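Long-range contacts in arabinose metabolism transcriptional repressor (Bacillus subtilis, PDB 5D4S), which binds operator DNA through an N-terminal winged helix-turn-helix domain of the GntR family and probably represses genes of arabinose metabolism: residues Glu31-Trp35 and Leu53-Phe57; Ile47-Leu53 and Ile64-Ile68. All blocks are in the same frame, centred on the assembly; numbering follows the deposited sequence.

Contact 1. Residues Glu31-Trp35 and Leu53-Phe57; sequences EISSW and LMQQF
Phe57 and Trp35 meet from opposite directions with their rings nearly parallel, planes 21° apart, but slid so far that the centroids lie 5.8 Å apart and overlap is slight. The closest atoms are Trp35 CZ2 and Phe57 CZ, 3.8 Å apart. Phe57 also receives Glu31 at its edge: the methylene CG of Glu31 sits 3.5 Å from CZ of Phe57, in the plane of the ring. Leu53 meets the same six-membered ring of the indole next to Phe57, its CD2 methyl at the indole edge, 4.0 Å from Trp35 CH2, while its second methyl, CD1, packs against CD1 of Ile32.

One turn of helix 24-35 sets these groups in place. In Glu31, CG anti to the backbone N (chi1 -180°) comes to the Phe57 edge, and the bend at chi2 turns the carboxylate back so that OE2 accepts a hydrogen bond from Trp35 NE1 at 3.2 Å. That N-H approaches from above the carboxylate plane. The same indole rests one face on its own helix, over the carbonyl O of Glu31. An alanine in place of Trp35 would probably leave the Phe57 ring and the Leu53 methyl facing a gap, and the Glu31 carboxylate without its indole donor.

With the helix axes 14.0 Å apart, side chains fill the span; the joint between the helices rests on apolar packing, while the indole N-H is satisfied within helix 24-35.

Contact 2. Residues Ile47-Leu53 and Ile64-Ile68; sequences IPTENEL and IRKAI. With nucleotides of chain C.
Arg65 presents its guanidinium with one face to the base of DG9 of chain C, over atom C8, and gives its edge to two anionic partners. NH1 donates to phosphate oxygen OP2 of DG9 of chain C at 2.8 Å, with an N-H...O angle of 150°. At that edge Glu50 also arrives, its carboxylate turned 64° from the guanidinium plane; OE2 lies 2.8 Å from Arg65 NH1, a salt bridge whose hydrogen-bond component is weak, being bent to 119°. CG and CD of Arg65 run close to this carboxylate, and a bend at chi3 then turns the guanidinium toward the DG9 phosphate. The other oxygen of Glu50, OE1, is engaged by Arg61 in a further salt bridge.

Helices 50-57 and 61-74 form the helix-turn-helix of the GntR winged-helix domain, and the start of the first of them faces the DNA backbone. There the backbone N of Glu50 points almost straight at OP2 of DT8 of chain C, 2.8 Å away, so the helix end would favour the phosphate's charge. Thr49 and Glu52 close a capping box just beside it, Glu52 N donating to Thr49 OG1 and Thr49 N to Glu52 OE1.

Beneath this polar layer the helices pack through aliphatic groups. Ile64 crosses Leu53 at about a right angle, CD1 lying 3.6 Å from Leu53 CB. Ile68 CD1 touches Leu53 CD1 at 3.7 Å and meets Ile47 CD1 tip to tip at 4.0 Å.

Read from the N terminus, the chain offers Glu31-Trp35 at the end of helix 24-35, passes through Ile47-Leu53 into helix 50-57, and goes on to Ile64-Ile68 in helix 61-74. Contact 1 closes a loop of 17 residues, and contact 2 a shorter one of 10. Their segments alternate along the chain, so the two loops cross rather than nest. Leu53 belongs to both, and helix 50-57 is consequently tied to the helix before it and the one after it. Further packing joins the two contacts, as where Ile32 CD1 lies 4.3 Å from Ile68 CG1, uniting three helices around one apolar core beside the DNA.

Contact 1. Residues Glu31-Trp35 and Leu53-Phe57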
loop_
_atom_site.group_PDB
_atom_site.type_symbol
_atom_site.label_atom_id
_atom_site.label_comp_id
_atom_site.label_asym_id
_atom_site.label_seq_id
_atom_site.Cartn_x
_atom_site.Cartn_y
_atom_site.Cartn_z
ATOM N N GLU B 31 9.871 11.418 -0.238
ATOM C CA GLU B 31 9.685 12.859 -0.418
ATOM C C GLU B 31 8.510 13.351 0.441
ATOM O O GLU B 31 8.641 14.294 1.220
ATOM C CB GLU B 31 9.471 13.184 -1.900
ATOM C CG GLU B 31 9.268 14.667 -2.205
ATOM C CD GLU B 31 10.567 15.442 -2.244
ATOM O OE1 GLU B 31 11.638 14.809 -2.141
ATOM O OE2 GLU B 31 10.518 16.686 -2.383
ATOM N N ILE B 32 7.366 12.688 0.324
ATOM C CA ILE B 32 6.202 13.100 1.092
ATOM C C ILE B 32 6.521 13.074 2.582
ATOM O O ILE B 32 6.188 14.011 3.309
ATOM C CB ILE B 32 4.985 12.225 0.786
ATOM C CG1 ILE B 32 4.535 12.463 -0.663
ATOM C CG2 ILE B 32 3.828 12.581 1.714
ATOM C CD1 ILE B 32 3.298 11.629 -1.090
ATOM N N SER B 33 7.227 12.044 3.039
ATOM C CA SER B 33 7.526 11.987 4.460
ATOM C C SER B 33 8.568 13.043 4.816
ATOM O O SER B 33 8.641 13.470 5.968
ATOM C CB SER B 33 7.985 10.592 4.875
ATOM O OG SER B 33 8.821 10.027 3.891
ATOM N N SER B 34 9.354 13.485 3.831
ATOM C CA SER B 34 10.333 14.543 4.075
ATOM C C SER B 34 9.630 15.892 4.198
ATOM O O SER B 34 10.149 16.793 4.835
ATOM C CB SER B 34 11.388 14.614 2.964
ATOM O OG SER B 34 10.887 15.344 1.847
ATOM N N TRP B 35 8.458 16.030 3.581
ATOM C CA TRP B 35 7.643 17.240 3.753
ATOM C C TRP B 35 7.118 17.336 5.182
ATOM O O TRP B 35 7.212 18.372 5.828
ATOM C CB TRP B 35 6.471 17.251 2.782
ATOM C CG TRP B 35 6.860 17.263 1.347
ATOM C CD1 TRP B 35 8.079 17.604 0.817
ATOM C CD2 TRP B 35 6.022 16.927 0.250
ATOM N NE1 TRP B 35 8.042 17.488 -0.554
ATOM C CE2 TRP B 35 6.784 17.079 -0.927
ATOM C CE3 TRP B 35 4.683 16.514 0.144
ATOM C CZ2 TRP B 35 6.265 16.822 -2.191
ATOM C CZ3 TRP B 35 4.166 16.260 -1.109
ATOM C CH2 TRP B 35 4.958 16.409 -2.262
ATOM N N LEU B 53 -0.181 15.194 -7.289
ATOM C CA LEU B 53 0.998 14.372 -7.004
ATOM C C LEU B 53 1.452 13.591 -8.241
ATOM O O LEU B 53 2.657 13.474 -8.496
ATOM C CB LEU B 53 0.724 13.419 -5.840
ATOM C CG LEU B 53 0.544 14.138 -4.499
ATOM C CD1 LEU B 53 0.122 13.175 -3.409
ATOM C CD2 LEU B 53 1.807 14.887 -4.098
ATOM N N MET B 54 0.494 13.062 -8.999
ATOM C CA MET B 54 0.782 12.365 -10.258
ATOM C C MET B 54 1.576 13.252 -11.191
ATOM O O MET B 54 2.601 12.845 -11.748
ATOM C CB MET B 54 -0.506 11.948 -10.968
ATOM C CG MET B 54 -1.297 10.883 -10.276
ATOM S SD MET B 54 -2.909 10.729 -11.060
ATOM C CE MET B 54 -2.415 10.356 -12.731
ATOM N N GLN B 55 1.079 14.471 -11.372
ATOM C CA GLN B 55 1.723 15.394 -12.300
ATOM C C GLN B 55 3.057 15.901 -11.769
ATOM O O GLN B 55 3.988 16.150 -12.530
ATOM C CB GLN B 55 0.785 16.564 -12.610
ATOM C CG GLN B 55 -0.426 16.144 -13.433
ATOM C CD GLN B 55 -1.629 17.056 -13.239
ATOM O OE1 GLN B 55 -1.540 18.096 -12.582
ATOM N NE2 GLN B 55 -2.765 16.668 -13.815
ATOM N N GLN B 56 3.170 16.045 -10.458
ATOM C CA GLN B 56 4.359 16.684 -9.925
ATOM C C GLN B 56 5.517 15.692 -9.743
ATOM O O GLN B 56 6.688 16.079 -9.826
ATOM C CB GLN B 56 4.011 17.404 -8.624
ATOM C CG GLN B 56 3.181 18.676 -8.928
ATOM C CD GLN B 56 2.450 19.247 -7.731
ATOM O OE1 GLN B 56 2.680 18.849 -6.593
ATOM N NE2 GLN B 56 1.548 20.182 -7.991
ATOM N N PHE B 57 5.189 14.421 -9.543
ATOM C CA PHE B 57 6.207 13.359 -9.462
ATOM C C PHE B 57 6.369 12.611 -10.783
ATOM O O PHE B 57 7.305 11.807 -10.951
ATOM C CB PHE B 57 5.859 12.361 -8.350
ATOM C CG PHE B 57 6.156 12.872 -6.972
ATOM C CD1 PHE B 57 7.460 13.084 -6.565
ATOM C CD2 PHE B 57 5.131 13.137 -6.079
ATOM C CE1 PHE B 57 7.741 13.561 -5.299
ATOM C CE2 PHE B 57 5.406 13.618 -4.818
ATOM C CZ PHE B 57 6.712 13.826 -4.425
#

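Contact 2. Residues Ile47-Leu53 and Ile64-Ile68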
loop_
_atom_site.group_PDB
_atom_site.type_symbol
_atom_site.label_atom_id
_atom_site.label_comp_id
_atom_site.label_asym_id
_atom_site.label_seq_id
_atom_site.Cartn_x
_atom_site.Cartn_y
_atom_site.Cartn_z
ATOM N N ILE B 47 -2.353 17.475 2.145
ATOM C CA ILE B 47 -1.294 17.353 1.157
ATOM C C ILE B 47 -1.932 17.531 -0.212
ATOM O O ILE B 47 -3.162 17.532 -0.311
ATOM C CB ILE B 47 -0.561 15.988 1.246
ATOM C CG1 ILE B 47 -1.477 14.834 0.814
ATOM C CG2 ILE B 47 -0.003 15.767 2.643
ATOM C CD1 ILE B 47 -0.722 13.528 0.632
ATOM N N PRO B 48 -1.118 17.684 -1.276
ATOM C CA PRO B 48 -1.716 17.810 -2.609
ATOM C C PRO B 48 -2.596 16.630 -2.984
ATOM O O PRO B 48 -2.412 15.535 -2.456
ATOM C CB PRO B 48 -0.503 17.874 -3.533
ATOM C CG PRO B 48 0.583 18.408 -2.688
ATOM C CD PRO B 48 0.352 17.823 -1.333
ATOM N N THR B 49 -3.530 16.856 -3.899
ATOM C CA THR B 49 -4.394 15.795 -4.394
ATOM C C THR B 49 -3.601 14.731 -5.132
ATOM O O THR B 49 -2.443 14.946 -5.492
ATOM C CB THR B 49 -5.442 16.332 -5.345
ATOM O OG1 THR B 49 -4.790 16.784 -6.541
ATOM C CG2 THR B 49 -6.191 17.503 -4.706
ATOM N N GLU B 50 -4.234 13.588 -5.367
ATOM C CA GLU B 50 -3.570 12.498 -6.061
ATOM C C GLU B 50 -3.199 12.938 -7.464
ATOM O O GLU B 50 -2.143 12.593 -7.943
ATOM C CB GLU B 50 -4.460 11.239 -6.087
ATOM C CG GLU B 50 -4.503 10.541 -4.732
ATOM C CD GLU B 50 -5.557 9.425 -4.654
ATOM O OE1 GLU B 50 -6.155 9.068 -5.693
ATOM O OE2 GLU B 50 -5.793 8.918 -3.540
ATOM N N ASN B 51 -4.042 13.729 -8.115
ATOM C CA ASN B 51 -3.720 14.176 -9.469
ATOM C C ASN B 51 -2.561 15.190 -9.519
ATOM O O ASN B 51 -1.744 15.178 -10.456
ATOM C CB ASN B 51 -4.955 14.767 -10.140
ATOM C CG ASN B 51 -5.767 13.708 -10.846
ATOM O OD1 ASN B 51 -5.733 13.596 -12.070
ATOM N ND2 ASN B 51 -6.471 12.890 -10.071
ATOM N N GLU B 52 -2.507 16.053 -8.511
ATOM C CA GLU B 52 -1.401 16.992 -8.370
ATOM C C GLU B 52 -0.111 16.211 -8.138
ATOM O O GLU B 52 0.922 16.524 -8.725
ATOM C CB GLU B 52 -1.656 17.967 -7.229
ATOM C CG GLU B 52 -2.746 18.984 -7.576
ATOM C CD GLU B 52 -3.138 19.851 -6.419
ATOM O OE1 GLU B 52 -2.866 19.465 -5.264
ATOM O OE2 GLU B 52 -3.708 20.932 -6.665
ATOM N N LEU B 53 -0.181 15.194 -7.289
ATOM C CA LEU B 53 0.998 14.372 -7.004
ATOM C C LEU B 53 1.452 13.591 -8.241
ATOM O O LEU B 53 2.657 13.474 -8.496
ATOM C CB LEU B 53 0.724 13.419 -5.840
ATOM C CG LEU B 53 0.544 14.138 -4.499
ATOM C CD1 LEU B 53 0.122 13.175 -3.409
ATOM C CD2 LEU B 53 1.807 14.887 -4.098
ATOM N N ILE B 64 1.153 6.710 -6.799
ATOM C CA ILE B 64 0.868 7.676 -5.741
ATOM C C ILE B 64 0.067 7.005 -4.627
ATOM O O ILE B 64 0.337 7.207 -3.438
ATOM C CB ILE B 64 0.078 8.905 -6.264
ATOM C CG1 ILE B 64 0.940 9.765 -7.193
ATOM C CG2 ILE B 64 -0.434 9.757 -5.097
ATOM C CD1 ILE B 64 2.261 10.246 -6.552
ATOM N N ARG B 65 -0.903 6.187 -5.018
ATOM C CA ARG B 65 -1.780 5.544 -4.049
ATOM C C ARG B 65 -1.035 4.492 -3.242
ATOM O O ARG B 65 -1.311 4.300 -2.066
ATOM C CB ARG B 65 -3.002 4.932 -4.744
ATOM C CG ARG B 65 -4.081 6.024 -5.082
ATOM C CD ARG B 65 -5.372 5.387 -5.563
ATOM N NE ARG B 65 -5.915 4.549 -4.503
ATOM C CZ ARG B 65 -6.597 5.023 -3.466
ATOM N NH1 ARG B 65 -6.852 6.325 -3.375
ATOM N NH2 ARG B 65 -7.025 4.196 -2.528
ATOM N N LYS B 66 -0.098 3.805 -3.871
ATOM C CA LYS B 66 0.752 2.885 -3.130
ATOM C C LYS B 66 1.571 3.660 -2.083
ATOM O O LYS B 66 1.606 3.274 -0.907
ATOM C CB LYS B 66 1.641 2.115 -4.104
ATOM C CG LYS B 66 2.833 1.350 -3.482
ATOM C CD LYS B 66 2.378 0.242 -2.564
ATOM C CE LYS B 66 3.495 -0.804 -2.419
ATOM N NZ LYS B 66 3.308 -1.631 -1.220
ATOM N N ALA B 67 2.209 4.758 -2.490
ATOM C CA ALA B 67 2.987 5.551 -1.532
ATOM C C ALA B 67 2.158 6.054 -0.350
ATOM O O ALA B 67 2.529 5.919 0.839
ATOM C CB ALA B 67 3.643 6.742 -2.237
ATOM N N ILE B 68 1.035 6.662 -0.687
ATOM C CA ILE B 68 0.181 7.236 0.330
ATOM C C ILE B 68 -0.391 6.143 1.214
ATOM O O ILE B 68 -0.453 6.293 2.431
ATOM C CB ILE B 68 -0.933 8.076 -0.305
ATOM C CG1 ILE B 68 -0.334 9.395 -0.814
ATOM C CG2 ILE B 68 -2.053 8.334 0.704
ATOM C CD1 ILE B 68 -1.301 10.246 -1.622
ATOM P P DT C 8 -7.357 13.399 -3.133
ATOM O OP1 DT C 8 -6.439 13.870 -2.075
ATOM O OP2 DT C 8 -6.919 13.328 -4.558
ATOM O "O5'" DT C 8 -8.065 12.055 -2.651
ATOM C "C5'" DT C 8 -8.609 12.005 -1.330
ATOM C "C4'" DT C 8 -9.494 10.792 -1.126
ATOM O "O4'" DT C 8 -10.508 10.747 -2.167
ATOM C "C3'" DT C 8 -8.775 9.435 -1.170
ATOM O "O3'" DT C 8 -9.336 8.585 -0.186
ATOM C "C2'" DT C 8 -9.091 8.939 -2.575
ATOM C "C1'" DT C 8 -10.503 9.478 -2.759
ATOM N N1 DT C 8 -10.922 9.600 -4.182
ATOM C C2 DT C 8 -12.119 9.048 -4.561
ATOM O O2 DT C 8 -12.877 8.504 -3.786
ATOM N N3 DT C 8 -12.415 9.187 -5.874
ATOM C C4 DT C 8 -11.650 9.783 -6.843
ATOM O O4 DT C 8 -12.022 9.849 -8.015
ATOM C C5 DT C 8 -10.393 10.323 -6.387
ATOM C C7 DT C 8 -9.462 10.988 -7.358
ATOM C C6 DT C 8 -10.092 10.203 -5.088
ATOM P P DG C 9 -8.892 7.048 -0.039
ATOM O OP1 DG C 9 -8.996 6.792 1.410
ATOM O OP2 DG C 9 -7.606 6.831 -0.736
ATOM O "O5'" DG C 9 -10.045 6.252 -0.773
ATOM C "C5'" DG C 9 -11.318 6.162 -0.147
ATOM C "C4'" DG C 9 -12.096 5.018 -0.710
ATOM O "O4'" DG C 9 -12.522 5.350 -2.064
ATOM C "C3'" DG C 9 -11.285 3.722 -0.799
ATOM O "O3'" DG C 9 -12.079 2.645 -0.315
ATOM C "C2'" DG C 9 -10.949 3.603 -2.284
ATOM C "C1'" DG C 9 -12.078 4.366 -2.972
ATOM N N9 DG C 9 -11.653 5.041 -4.210
ATOM C C8 DG C 9 -10.629 5.951 -4.364
ATOM N N7 DG C 9 -10.500 6.387 -5.596
ATOM C C5 DG C 9 -11.504 5.725 -6.296
ATOM C C6 DG C 9 -11.863 5.780 -7.673
ATOM O O6 DG C 9 -11.356 6.452 -8.580
ATOM N N1 DG C 9 -12.941 4.946 -7.957
ATOM C C2 DG C 9 -13.590 4.163 -7.026
ATOM N N2 DG C 9 -14.606 3.422 -7.472
ATOM N N3 DG C 9 -13.271 4.109 -5.746
ATOM C C4 DG C 9 -12.217 4.900 -5.452
ATOM P P DT C 7 -9.545 18.624 -6.533
ATOM O OP1 DT C 7 -8.917 19.674 -5.697
ATOM O OP2 DT C 7 -9.004 18.261 -7.863
ATOM O "O5'" DT C 7 -9.633 17.285 -5.700
ATOM C "C5'" DT C 7 -10.154 17.274 -4.391
ATOM C "C4'" DT C 7 -10.354 15.836 -3.931
ATOM O "O4'" DT C 7 -11.525 15.259 -4.551
ATOM C "C3'" DT C 7 -9.184 14.891 -4.274
ATOM O "O3'" DT C 7 -8.556 14.484 -3.081
ATOM C "C2'" DT C 7 -9.836 13.685 -4.995
ATOM C "C1'" DT C 7 -11.319 13.871 -4.706
ATOM N N1 DT C 7 -12.206 13.374 -5.783
ATOM C C2 DT C 7 -13.223 12.511 -5.450
ATOM O O2 DT C 7 -13.437 12.130 -4.313
ATOM N N3 DT C 7 -14.001 12.125 -6.478
ATOM C C4 DT C 7 -13.890 12.458 -7.791
ATOM O O4 DT C 7 -14.673 12.015 -8.634
ATOM C C5 DT C 7 -12.806 13.363 -8.107
ATOM C C7 DT C 7 -12.584 13.809 -9.524
ATOM C C6 DT C 7 -12.015 13.782 -7.089
#